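Long-range contacts in cephalosporin acylase (Bacillus halodurans, PDB 2NLZ), which probably acts as an N-terminal nucleophile hydrolase of the gamma-glutamyltranspeptidase family, cleaving amide bonds such as those of cephalosporin side chains: residues L274-G285 / L328-R338; Y360-M370 / Q513-L524. The protein carries 1 engineered substitution. One frame throughout, in Å; residues are numbered along the deposited sequence.

Interaction 1 lies in the helical layer, where helix 274-283 is crossed by helix 331-338; interaction 2 lies between strands, where 359-365 packs face to face on 512-517. Their centres are 28 Å apart and their nearest atoms about 11 Å, so they do not touch. Along the chain they come in series, interaction 1 closing before interaction 2 opens. Helix 331-338 is followed by strand 359-365, across a connection that includes the unmodelled residues 354-357; in relatives, self-cleavage at the start of this strand exposes the nucleophilic threonine. Together the contacts sample an outer helix layer and the stacked strand layers, consistent with the αββα sandwich of Ntn hydrolases.

Interaction 1: L274-G285 / L328-R338; sequences LVALEALNIVKG and LLSDEYATERR
Leu274 of helix 274-283 meets Leu328 and Leu329, just before helix 331-338, at the apolar end of this largely buried contact. Its CD1 lies 3.7 Å from Leu328 CD1 and its CD2 3.6 Å from Leu329 CD1, so one branched side chain serves both. Farther along, Ile282 CD1 rests on Arg337 CB (3.9 Å) and its CG2 on Arg338 CB (3.8 Å). Ala334 suits the point of closest backbone approach, its small methyl fitting against Asn281 O as the helices cross at -71°.

Arg338 NE donates a hydrogen bond to Ile282 O at 2.9 Å, in the carbonyl plane on a lone pair, and Gly285 CA lies over one face of the guanidinium, where a side chain would clash. Asn281 ND2 approaches Leu329 O to 3.0 Å.

Charge gathers round Glu278. With CG anti to the backbone N (chi1 -176°) and the chain extended, its OE2 arrives 3.6 Å from Tyr333 CE2. Asp310, nearby, takes a salt bridge from Arg337, whose NH2 also donates to Glu349 O, and a hydrogen bond from Tyr333 OH. Two acids so close, Glu278 itself buried, imply that Arg337 probably offsets their charge and that Glu278 may have a raised pKa.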
# COMPACT_ATOMS: atom_id res chain seq x y z
N LEU D 274 -16.60 -0.42 -32.38
CA LEU D 274 -15.65 0.09 -33.35
C LEU D 274 -14.46 0.82 -32.71
O LEU D 274 -13.32 0.63 -33.11
CB LEU D 274 -16.40 1.04 -34.28
CG LEU D 274 -15.86 1.40 -35.65
CD1 LEU D 274 -14.69 2.37 -35.56
CD2 LEU D 274 -15.46 0.14 -36.34
N VAL D 275 -14.76 1.65 -31.71
CA VAL D 275 -13.77 2.50 -31.04
C VAL D 275 -12.68 1.66 -30.40
O VAL D 275 -11.50 1.92 -30.61
CB VAL D 275 -14.42 3.42 -29.98
CG1 VAL D 275 -13.36 4.20 -29.23
CG2 VAL D 275 -15.39 4.37 -30.65
N ALA D 276 -13.08 0.65 -29.64
CA ALA D 276 -12.13 -0.29 -29.05
C ALA D 276 -11.21 -0.87 -30.11
O ALA D 276 -10.00 -0.83 -29.98
CB ALA D 276 -12.86 -1.40 -28.32
N LEU D 277 -11.83 -1.39 -31.17
CA LEU D 277 -11.15 -1.99 -32.31
C LEU D 277 -10.11 -1.08 -32.99
O LEU D 277 -8.96 -1.46 -33.20
CB LEU D 277 -12.19 -2.47 -33.32
CG LEU D 277 -12.53 -3.96 -33.34
CD1 LEU D 277 -12.37 -4.61 -32.00
CD2 LEU D 277 -13.94 -4.18 -33.84
N GLU D 278 -10.53 0.14 -33.33
CA GLU D 278 -9.65 1.12 -33.93
C GLU D 278 -8.50 1.50 -32.98
O GLU D 278 -7.33 1.56 -33.40
CB GLU D 278 -10.44 2.37 -34.35
CG GLU D 278 -9.60 3.41 -35.07
CD GLU D 278 -10.36 4.69 -35.32
OE1 GLU D 278 -11.61 4.66 -35.40
OE2 GLU D 278 -9.71 5.74 -35.44
N ALA D 279 -8.83 1.75 -31.72
CA ALA D 279 -7.82 2.03 -30.71
C ALA D 279 -6.79 0.90 -30.63
O ALA D 279 -5.59 1.15 -30.73
CB ALA D 279 -8.45 2.30 -29.35
N LEU D 280 -7.26 -0.34 -30.49
CA LEU D 280 -6.34 -1.48 -30.48
C LEU D 280 -5.47 -1.51 -31.73
O LEU D 280 -4.29 -1.89 -31.66
CB LEU D 280 -7.08 -2.83 -30.34
CG LEU D 280 -7.22 -3.49 -28.96
CD1 LEU D 280 -6.15 -3.00 -27.98
CD2 LEU D 280 -8.61 -3.27 -28.37
N ASN D 281 -6.05 -1.10 -32.86
CA ASN D 281 -5.37 -1.11 -34.14
C ASN D 281 -4.28 -0.05 -34.25
O ASN D 281 -3.24 -0.27 -34.86
CB ASN D 281 -6.39 -0.94 -35.27
CG ASN D 281 -6.10 -1.81 -36.46
OD1 ASN D 281 -5.56 -2.92 -36.32
ND2 ASN D 281 -6.47 -1.33 -37.64
N ILE D 282 -4.54 1.11 -33.65
CA ILE D 282 -3.53 2.15 -33.51
C ILE D 282 -2.40 1.67 -32.58
O ILE D 282 -1.22 1.74 -32.92
CB ILE D 282 -4.15 3.46 -32.96
CG1 ILE D 282 -5.14 4.05 -33.96
CG2 ILE D 282 -3.08 4.48 -32.70
CD1 ILE D 282 -6.11 5.07 -33.37
N VAL D 283 -2.77 1.14 -31.42
CA VAL D 283 -1.80 0.76 -30.40
C VAL D 283 -0.98 -0.49 -30.79
O VAL D 283 0.13 -0.68 -30.31
CB VAL D 283 -2.48 0.62 -29.00
CG1 VAL D 283 -2.74 -0.84 -28.62
CG2 VAL D 283 -1.66 1.30 -27.94
N LYS D 284 -1.54 -1.29 -31.69
CA LYS D 284 -0.93 -2.50 -32.27
C LYS D 284 0.50 -2.31 -32.80
O LYS D 284 1.30 -3.23 -32.75
CB LYS D 284 -1.81 -2.93 -33.45
CG LYS D 284 -1.73 -4.36 -33.86
CD LYS D 284 -3.03 -4.70 -34.58
CE LYS D 284 -2.89 -4.76 -36.10
NZ LYS D 284 -2.77 -6.17 -36.58
N GLY D 285 0.79 -1.12 -33.33
CA GLY D 285 2.09 -0.83 -33.93
C GLY D 285 3.22 -0.57 -32.95
O GLY D 285 4.38 -0.55 -33.33
N LEU D 328 -12.08 2.68 -41.40
CA LEU D 328 -11.67 3.03 -40.04
C LEU D 328 -10.79 1.96 -39.41
O LEU D 328 -9.92 2.25 -38.58
CB LEU D 328 -12.89 3.28 -39.14
CG LEU D 328 -13.79 4.48 -39.45
CD1 LEU D 328 -15.10 4.33 -38.71
CD2 LEU D 328 -13.12 5.81 -39.12
N LEU D 329 -11.02 0.71 -39.83
CA LEU D 329 -10.32 -0.42 -39.25
C LEU D 329 -9.09 -0.89 -40.05
O LEU D 329 -8.51 -1.94 -39.76
CB LEU D 329 -11.31 -1.57 -39.04
CG LEU D 329 -11.85 -1.76 -37.62
CD1 LEU D 329 -11.98 -0.46 -36.84
CD2 LEU D 329 -13.16 -2.55 -37.62
N SER D 330 -8.70 -0.10 -41.04
CA SER D 330 -7.61 -0.46 -41.94
C SER D 330 -6.25 -0.14 -41.34
O SER D 330 -6.11 0.83 -40.59
CB SER D 330 -7.77 0.24 -43.30
OG SER D 330 -7.43 1.61 -43.21
N ASP D 331 -5.25 -0.97 -41.69
CA ASP D 331 -3.88 -0.84 -41.20
C ASP D 331 -3.19 0.47 -41.57
O ASP D 331 -2.39 0.99 -40.78
CB ASP D 331 -3.02 -2.01 -41.68
CG ASP D 331 -3.37 -3.32 -40.99
OD1 ASP D 331 -4.02 -3.29 -39.92
OD2 ASP D 331 -3.00 -4.38 -41.53
N GLU D 332 -3.49 1.00 -42.76
CA GLU D 332 -2.88 2.26 -43.20
C GLU D 332 -3.49 3.49 -42.52
O GLU D 332 -2.82 4.50 -42.35
CB GLU D 332 -2.89 2.42 -44.73
CG GLU D 332 -4.24 2.22 -45.42
CD GLU D 332 -4.43 0.81 -45.99
OE1 GLU D 332 -4.16 -0.18 -45.26
OE2 GLU D 332 -4.85 0.69 -47.16
N TYR D 333 -4.76 3.39 -42.14
CA TYR D 333 -5.40 4.44 -41.36
C TYR D 333 -4.96 4.38 -39.90
O TYR D 333 -4.84 5.41 -39.23
CB TYR D 333 -6.91 4.37 -41.46
CG TYR D 333 -7.61 5.46 -40.68
CD1 TYR D 333 -7.30 6.80 -40.88
CD2 TYR D 333 -8.59 5.15 -39.73
CE1 TYR D 333 -7.93 7.79 -40.17
CE2 TYR D 333 -9.24 6.14 -39.01
CZ TYR D 333 -8.91 7.46 -39.23
OH TYR D 333 -9.53 8.46 -38.53
N ALA D 334 -4.73 3.17 -39.41
CA ALA D 334 -4.14 3.01 -38.09
C ALA D 334 -2.80 3.74 -38.07
O ALA D 334 -2.57 4.59 -37.21
CB ALA D 334 -3.96 1.53 -37.77
N THR D 335 -1.96 3.42 -39.05
CA THR D 335 -0.65 4.06 -39.22
C THR D 335 -0.75 5.59 -39.27
O THR D 335 0.06 6.28 -38.65
CB THR D 335 0.09 3.52 -40.49
OG1 THR D 335 -0.01 2.09 -40.53
CG2 THR D 335 1.56 3.90 -40.47
N GLU D 336 -1.75 6.11 -39.99
CA GLU D 336 -1.98 7.55 -40.11
C GLU D 336 -2.25 8.26 -38.78
O GLU D 336 -1.70 9.33 -38.52
CB GLU D 336 -3.14 7.83 -41.08
CG GLU D 336 -2.71 7.97 -42.53
CD GLU D 336 -2.21 9.36 -42.84
OE1 GLU D 336 -3.03 10.30 -42.80
OE2 GLU D 336 -1.00 9.51 -43.11
N ARG D 337 -3.10 7.66 -37.95
CA ARG D 337 -3.45 8.20 -36.64
C ARG D 337 -2.29 8.05 -35.65
O ARG D 337 -2.04 8.93 -34.84
CB ARG D 337 -4.67 7.48 -36.09
CG ARG D 337 -5.91 7.54 -36.98
CD ARG D 337 -6.99 8.40 -36.35
NE ARG D 337 -6.65 9.82 -36.38
CZ ARG D 337 -7.34 10.77 -35.75
NH1 ARG D 337 -8.42 10.46 -35.05
NH2 ARG D 337 -6.95 12.03 -35.82
N ARG D 338 -1.58 6.92 -35.74
CA ARG D 338 -0.45 6.58 -34.86
C ARG D 338 0.75 7.51 -35.05
O ARG D 338 1.59 7.65 -34.16
CB ARG D 338 -0.08 5.10 -35.03
CG ARG D 338 1.38 4.72 -34.81
CD ARG D 338 1.54 3.23 -34.56
NE ARG D 338 0.49 2.41 -35.16
CZ ARG D 338 0.56 1.84 -36.35
NH1 ARG D 338 -0.45 1.10 -36.80
NH2 ARG D 338 1.64 2.01 -37.11

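Interaction 2: Y360-M370 / Q513-L524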
# COMPACT_ATOMS: atom_id res chain seq x y z
N TYR D 360 -23.90 -5.93 -17.59
CA TYR D 360 -23.16 -6.89 -18.40
C TYR D 360 -23.17 -8.27 -17.76
O TYR D 360 -23.31 -8.41 -16.54
CB TYR D 360 -21.72 -6.41 -18.73
CG TYR D 360 -21.00 -7.44 -19.57
CD1 TYR D 360 -21.34 -7.62 -20.90
CD2 TYR D 360 -20.03 -8.27 -19.02
CE1 TYR D 360 -20.73 -8.59 -21.68
CE2 TYR D 360 -19.41 -9.24 -19.79
CZ TYR D 360 -19.76 -9.39 -21.12
OH TYR D 360 -19.16 -10.35 -21.90
N LEU D 361 -23.00 -9.28 -18.60
CA LEU D 361 -23.33 -10.65 -18.26
C LEU D 361 -22.50 -11.53 -19.18
O LEU D 361 -22.32 -11.21 -20.37
CB LEU D 361 -24.82 -10.82 -18.53
CG LEU D 361 -25.69 -12.07 -18.55
CD1 LEU D 361 -27.07 -11.55 -18.81
CD2 LEU D 361 -25.28 -13.06 -19.63
N ALA D 362 -21.97 -12.64 -18.65
CA ALA D 362 -21.28 -13.60 -19.50
C ALA D 362 -21.60 -15.01 -19.07
O ALA D 362 -21.60 -15.32 -17.88
CB ALA D 362 -19.79 -13.37 -19.48
N THR D 363 -21.90 -15.85 -20.06
CA THR D 363 -22.22 -17.25 -19.82
C THR D 363 -21.46 -18.19 -20.76
O THR D 363 -21.17 -17.85 -21.92
CB THR D 363 -23.70 -17.51 -19.99
OG1 THR D 363 -24.12 -16.92 -21.22
CG2 THR D 363 -24.51 -16.89 -18.86
N ALA D 364 -21.15 -19.37 -20.26
CA ALA D 364 -20.54 -20.43 -21.05
C ALA D 364 -20.99 -21.80 -20.53
O ALA D 364 -21.29 -21.95 -19.33
CB ALA D 364 -19.03 -20.31 -21.02
N ASP D 365 -21.04 -22.79 -21.42
CA ASP D 365 -21.39 -24.15 -21.01
C ASP D 365 -20.36 -25.21 -21.42
O ASP D 365 -19.33 -24.89 -22.02
CB ASP D 365 -22.80 -24.54 -21.48
CG ASP D 365 -22.95 -24.56 -23.00
OD1 ASP D 365 -21.96 -24.82 -23.72
OD2 ASP D 365 -24.08 -24.34 -23.49
N GLY D 366 -20.67 -26.46 -21.09
CA GLY D 366 -19.80 -27.59 -21.40
C GLY D 366 -19.74 -27.95 -22.87
O GLY D 366 -18.73 -28.46 -23.34
N ASP D 367 -20.82 -27.67 -23.60
CA ASP D 367 -20.94 -28.02 -25.02
C ASP D 367 -20.34 -26.98 -25.97
O ASP D 367 -20.65 -26.98 -27.16
CB ASP D 367 -22.41 -28.24 -25.40
CG ASP D 367 -23.10 -29.28 -24.52
OD1 ASP D 367 -22.59 -30.41 -24.43
OD2 ASP D 367 -24.16 -28.97 -23.93
N GLY D 368 -19.51 -26.09 -25.43
CA GLY D 368 -18.80 -25.10 -26.25
C GLY D 368 -19.61 -23.89 -26.66
O GLY D 368 -19.20 -23.15 -27.56
N ASN D 369 -20.76 -23.68 -26.03
CA ASN D 369 -21.53 -22.45 -26.23
C ASN D 369 -21.13 -21.36 -25.23
O ASN D 369 -20.85 -21.65 -24.06
CB ASN D 369 -23.02 -22.72 -26.17
CG ASN D 369 -23.44 -23.82 -27.10
OD1 ASN D 369 -23.15 -23.78 -28.30
ND2 ASN D 369 -24.12 -24.82 -26.57
N MET D 370 -21.07 -20.12 -25.72
CA MET D 370 -20.59 -18.97 -24.93
C MET D 370 -21.32 -17.71 -25.37
O MET D 370 -21.55 -17.52 -26.58
CB MET D 370 -19.08 -18.77 -25.13
CG MET D 370 -18.24 -19.95 -24.67
SD MET D 370 -16.61 -19.54 -24.04
CE MET D 370 -15.73 -19.43 -25.58
N GLN D 513 -17.02 -8.36 -16.53
CA GLN D 513 -17.04 -9.81 -16.32
C GLN D 513 -16.27 -10.47 -17.46
O GLN D 513 -16.31 -10.01 -18.61
CB GLN D 513 -18.46 -10.39 -16.27
CG GLN D 513 -19.53 -9.51 -15.61
CD GLN D 513 -19.47 -9.55 -14.11
OE1 GLN D 513 -19.81 -8.57 -13.44
NE2 GLN D 513 -19.05 -10.69 -13.56
N ILE D 514 -15.57 -11.55 -17.13
CA ILE D 514 -14.78 -12.29 -18.09
C ILE D 514 -14.97 -13.77 -17.82
O ILE D 514 -14.94 -14.21 -16.67
CB ILE D 514 -13.27 -11.91 -18.00
CG1 ILE D 514 -13.02 -10.50 -18.56
CG2 ILE D 514 -12.40 -12.91 -18.74
CD1 ILE D 514 -11.64 -9.92 -18.22
N ILE D 515 -15.20 -14.54 -18.88
CA ILE D 515 -15.04 -15.99 -18.86
C ILE D 515 -14.10 -16.38 -20.01
O ILE D 515 -14.40 -16.09 -21.17
CB ILE D 515 -16.38 -16.74 -19.02
CG1 ILE D 515 -17.34 -16.40 -17.88
CG2 ILE D 515 -16.16 -18.23 -18.99
CD1 ILE D 515 -18.71 -17.01 -18.05
N TRP D 516 -12.96 -17.00 -19.69
CA TRP D 516 -12.09 -17.56 -20.72
C TRP D 516 -12.14 -19.08 -20.77
O TRP D 516 -12.08 -19.75 -19.73
CB TRP D 516 -10.61 -17.12 -20.59
CG TRP D 516 -10.27 -15.63 -20.65
CD1 TRP D 516 -9.30 -15.01 -19.93
CD2 TRP D 516 -10.88 -14.61 -21.46
NE1 TRP D 516 -9.27 -13.67 -20.22
CE2 TRP D 516 -10.22 -13.39 -21.16
CE3 TRP D 516 -11.91 -14.60 -22.42
CZ2 TRP D 516 -10.57 -12.17 -21.77
CZ3 TRP D 516 -12.26 -13.38 -23.03
CH2 TRP D 516 -11.58 -12.19 -22.70
N ARG D 517 -12.25 -19.62 -21.97
CA ARG D 517 -12.18 -21.05 -22.18
C ARG D 517 -10.85 -21.44 -22.81
O ARG D 517 -10.48 -20.93 -23.87
CB ARG D 517 -13.30 -21.53 -23.10
CG ARG D 517 -13.01 -22.90 -23.67
CD ARG D 517 -13.75 -23.21 -24.95
NE ARG D 517 -14.82 -24.13 -24.62
CZ ARG D 517 -14.84 -25.43 -24.84
NH1 ARG D 517 -15.90 -26.10 -24.40
NH2 ARG D 517 -13.87 -26.07 -25.49
N ASP D 518 -10.14 -22.35 -22.14
CA ASP D 518 -8.93 -22.96 -22.69
C ASP D 518 -9.32 -23.87 -23.86
O ASP D 518 -10.10 -24.80 -23.68
CB ASP D 518 -8.23 -23.77 -21.60
CG ASP D 518 -6.83 -24.19 -21.98
OD1 ASP D 518 -5.88 -23.73 -21.31
OD2 ASP D 518 -6.67 -24.97 -22.94
N PRO D 519 -8.78 -23.60 -25.07
CA PRO D 519 -9.20 -24.34 -26.26
C PRO D 519 -8.78 -25.82 -26.25
O PRO D 519 -9.48 -26.65 -26.84
CB PRO D 519 -8.53 -23.59 -27.41
CG PRO D 519 -7.36 -22.91 -26.79
CD PRO D 519 -7.75 -22.59 -25.38
N THR D 520 -7.68 -26.14 -25.58
CA THR D 520 -7.21 -27.53 -25.47
C THR D 520 -8.01 -28.35 -24.46
O THR D 520 -8.68 -29.31 -24.85
CB THR D 520 -5.71 -27.62 -25.11
OG1 THR D 520 -5.21 -26.31 -24.82
CG2 THR D 520 -4.91 -28.20 -26.27
N THR D 521 -7.95 -27.97 -23.19
CA THR D 521 -8.60 -28.74 -22.12
C THR D 521 -10.11 -28.48 -21.98
O THR D 521 -10.87 -29.38 -21.59
CB THR D 521 -7.83 -28.64 -20.75
OG1 THR D 521 -8.68 -29.05 -19.68
CG2 THR D 521 -7.34 -27.24 -20.48
N GLY D 522 -10.56 -27.28 -22.31
CA GLY D 522 -11.97 -26.95 -22.20
C GLY D 522 -12.38 -26.34 -20.87
O GLY D 522 -13.55 -26.02 -20.66
N VAL D 523 -11.40 -26.16 -19.97
CA VAL D 523 -11.66 -25.60 -18.65
C VAL D 523 -11.98 -24.09 -18.70
O VAL D 523 -11.31 -23.31 -19.39
CB VAL D 523 -10.52 -25.97 -17.63
CG1 VAL D 523 -9.20 -25.27 -17.97
CG2 VAL D 523 -10.94 -25.68 -16.20
N LEU D 524 -13.04 -23.70 -17.98
CA LEU D 524 -13.52 -22.32 -17.96
C LEU D 524 -12.97 -21.57 -16.75
O LEU D 524 -13.04 -22.04 -15.62
CB LEU D 524 -15.05 -22.28 -17.92
CG LEU D 524 -15.85 -23.02 -19.00
CD1 LEU D 524 -17.31 -23.15 -18.56
CD2 LEU D 524 -15.76 -22.35 -20.36
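Asp365 OD2 is gripped by two donors: Asn369 ND2, on its syn lone pair at 3.1 Å, and the backbone N of Ala47. Asp365 OD1 takes Asn369 N at 2.8 Å, so the carboxylate pins the type I turn from Asp365 to Gly368. Against this turn lies Arg517, its NH1 3.8 Å from Gly366 O, which sits at the guanidinium edge. Gly368 has the positive phi that glycine tolerates readily. Arg517 CB meets Met370 SD at 4.0 Å, the flexible thioether crossing it at about a right angle.

Ile515 packs between the two strands, its CD1 4.1 Å from Ala362 CB; Leu524, opening strand 524-528, covers Ala364, with CD2 3.9 Å from Ala364 CB. Tyr360, with CG anti to its main-chain nitrogen (chi1 -180°), brings ring atom CE2 to 3.4 Å from Gln513 O, which lies at the ring edge. With an alanine here, Ser372 OG would probably lose its hydroxyl partner and a gap open beside Gln513 and Pro435.

The strands run 16° from parallel and join by side chains, with no hydrogen bond between them. Helix 47-61 packs on Leu361 and Thr363 behind the first, while Trp516 of the second touches Phe436 of strand 431-438.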